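Local atomic coordinates of paenibacillus xanthan lyase (Paenibacillus, PDB entry 6F2P), a protein that cleaves the polysaccharide xanthan, probably by beta-elimination, as in other polysaccharide lyases of family 8. Residues 706-711 with 729-734. Residues are numbered along the deposited sequence; the frame is centred on the assembly and turned at random.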
loop_
_atom_site.group_PDB
_atom_site.type_symbol
_atom_site.label_atom_id
_atom_site.label_comp_id
_atom_site.label_asym_id
_atom_site.label_seq_id
_atom_site.Cartn_x
_atom_site.Cartn_y
_atom_site.Cartn_z
ATOM N N ILE A 706 -10.238 17.053 -2.673
ATOM C CA ILE A 706 -9.200 17.798 -1.988
ATOM C C ILE A 706 -9.309 19.292 -2.325
ATOM O O ILE A 706 -9.439 19.672 -3.495
ATOM C CB ILE A 706 -7.807 17.285 -2.403
ATOM C CG1 ILE A 706 -7.631 15.803 -2.020
ATOM C CG2 ILE A 706 -6.703 18.162 -1.818
ATOM C CD1 ILE A 706 -7.378 15.536 -0.555
ATOM N N ASP A 707 -9.276 20.137 -1.299
ATOM C CA ASP A 707 -9.142 21.572 -1.515
ATOM C C ASP A 707 -7.773 22.006 -1.030
ATOM O O ASP A 707 -7.276 21.504 -0.019
ATOM C CB ASP A 707 -10.223 22.352 -0.767
ATOM C CG ASP A 707 -11.618 22.132 -1.345
ATOM O OD1 ASP A 707 -11.720 21.712 -2.517
ATOM O OD2 ASP A 707 -12.615 22.387 -0.628
ATOM N N VAL A 708 -7.149 22.924 -1.758
ATOM C CA VAL A 708 -5.925 23.546 -1.280
ATOM C C VAL A 708 -6.113 25.057 -1.209
ATOM O O VAL A 708 -6.366 25.711 -2.216
ATOM C CB VAL A 708 -4.713 23.193 -2.154
ATOM C CG1 VAL A 708 -3.482 23.925 -1.671
ATOM C CG2 VAL A 708 -4.474 21.705 -2.132
ATOM N N ASN A 709 -5.989 25.597 -0.001
ATOM C CA ASN A 709 -6.306 26.988 0.289
ATOM C C ASN A 709 -5.270 27.962 -0.264
ATOM O O ASN A 709 -4.609 28.681 0.490
ATOM C CB ASN A 709 -6.452 27.173 1.801
ATOM C CG ASN A 709 -7.259 28.399 2.158
ATOM O OD1 ASN A 709 -7.694 29.131 1.282
ATOM N ND2 ASN A 709 -7.475 28.624 3.451
ATOM N N LYS A 710 -5.134 27.980 -1.585
ATOM C CA LYS A 710 -4.210 28.884 -2.260
ATOM C C LYS A 710 -4.589 29.024 -3.723
ATOM O O LYS A 710 -5.098 28.088 -4.340
ATOM C CB LYS A 710 -2.768 28.396 -2.148
ATOM C CG LYS A 710 -1.770 29.459 -2.496
ATOM C CD LYS A 710 -0.354 28.936 -2.585
ATOM C CE LYS A 710 0.596 29.903 -1.900
ATOM N NZ LYS A 710 0.387 29.893 -0.412
ATOM N N SER A 711 -4.333 30.202 -4.274
ATOM C CA SER A 711 -4.701 30.513 -5.644
ATOM C C SER A 711 -3.670 29.973 -6.621
ATOM O O SER A 711 -2.471 30.165 -6.431
ATOM C CB SER A 711 -4.830 32.028 -5.813
ATOM O OG SER A 711 -5.262 32.355 -7.120
ATOM N N PRO A 729 -10.252 31.260 -6.638
ATOM C CA PRO A 729 -9.240 31.756 -5.696
ATOM C C PRO A 729 -8.531 30.642 -4.912
ATOM O O PRO A 729 -7.513 30.910 -4.273
ATOM C CB PRO A 729 -10.060 32.625 -4.744
ATOM C CG PRO A 729 -11.384 31.942 -4.703
ATOM C CD PRO A 729 -11.619 31.424 -6.106
ATOM N N THR A 730 -9.058 29.421 -4.950
ATOM C CA THR A 730 -8.383 28.288 -4.311
ATOM C C THR A 730 -8.340 27.054 -5.208
ATOM O O THR A 730 -9.249 26.829 -6.017
ATOM C CB THR A 730 -9.035 27.912 -2.962
ATOM O OG1 THR A 730 -10.429 27.638 -3.152
ATOM C CG2 THR A 730 -8.890 29.037 -1.966
ATOM N N MET A 731 -7.279 26.260 -5.068
ATOM C CA MET A 731 -7.150 25.009 -5.817
ATOM C C MET A 731 -8.180 23.981 -5.361
ATOM O O MET A 731 -8.355 23.753 -4.168
ATOM C CB MET A 731 -5.741 24.437 -5.686
ATOM C CG MET A 731 -4.730 25.104 -6.588
ATOM S SD MET A 731 -3.024 24.772 -6.106
ATOM C CE MET A 731 -2.715 26.049 -4.886
ATOM N N LYS A 732 -8.879 23.379 -6.315
ATOM C CA LYS A 732 -9.849 22.338 -6.006
ATOM C C LYS A 732 -9.724 21.208 -7.007
ATOM O O LYS A 732 -9.670 21.452 -8.206
ATOM C CB LYS A 732 -11.279 22.889 -6.030
ATOM C CG LYS A 732 -11.609 23.823 -4.878
ATOM C CD LYS A 732 -13.101 24.174 -4.834
ATOM C CE LYS A 732 -13.439 24.922 -3.545
ATOM N NZ LYS A 732 -14.860 25.365 -3.462
ATOM N N PHE A 733 -9.669 19.974 -6.517
ATOM C CA PHE A 733 -9.705 18.818 -7.407
ATOM C C PHE A 733 -10.281 17.595 -6.725
ATOM O O PHE A 733 -10.571 17.633 -5.531
ATOM C CB PHE A 733 -8.322 18.513 -7.987
ATOM C CG PHE A 733 -7.299 18.087 -6.970
ATOM C CD1 PHE A 733 -6.612 19.029 -6.215
ATOM C CD2 PHE A 733 -6.991 16.742 -6.798
ATOM C CE1 PHE A 733 -5.649 18.634 -5.285
ATOM C CE2 PHE A 733 -6.030 16.338 -5.867
ATOM C CZ PHE A 733 -5.363 17.284 -5.111
ATOM N N LYS A 734 -10.468 16.520 -7.490
ATOM C CA LYS A 734 -10.895 15.240 -6.927
ATOM C C LYS A 734 -10.083 14.120 -7.551
ATOM O O LYS A 734 -9.550 14.277 -8.644
ATOM C CB LYS A 734 -12.393 14.996 -7.141
ATOM C CG LYS A 734 -12.801 14.861 -8.596
ATOM C CD LYS A 734 -14.316 14.791 -8.776
ATOM C CE LYS A 734 -14.665 14.702 -10.254
ATOM N NZ LYS A 734 -16.127 14.687 -10.510
HETATM O O HOH W 1 -15.457 22.692 -2.340
HETATM O O HOH W 2 -12.529 19.592 -4.072
#
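I706 lays its CB over one face of the F733 ring, off-centre toward the rim, in a CH-pi contact 4.0 Å from the ring centroid. The ring reaches this place because F733 CG stands between its own backbone N and carbonyl carbon (chi1 65°), which swings CZ to 3.6 Å from I706 CB. On the same face of the antiparallel sheet V708 and M731 run side by side, and M731, bent at chi3 (-86°), curls its CE against V708 CG1 and K710 CB. F689 and I691 of strand 688-694 and F749 of strand 744-750 close over this apolar layer, the interior of a beta-sandwich.

The backbones pair through I706 N to F733 O, F733 N to I706 O and V708 N to M731 O, the last at 2.8 Å. Past V708 an inverse gamma turn centred on N709 diverts the chain, and M731 N bonds to K710 O at 2.9 Å, with only a weak bond to V708 O.

The other face is polar and hydrated. D707 OD1 rests against the aliphatic chain of K732, while D707 OD2 and K732 NZ stay 4.7 Å apart; a water accepts from NZ and donates weakly to OD2. The pairing therefore rests on backbone bonds and buried apolar packing, to which the opposite charges probably add only a modest, water-screened attraction.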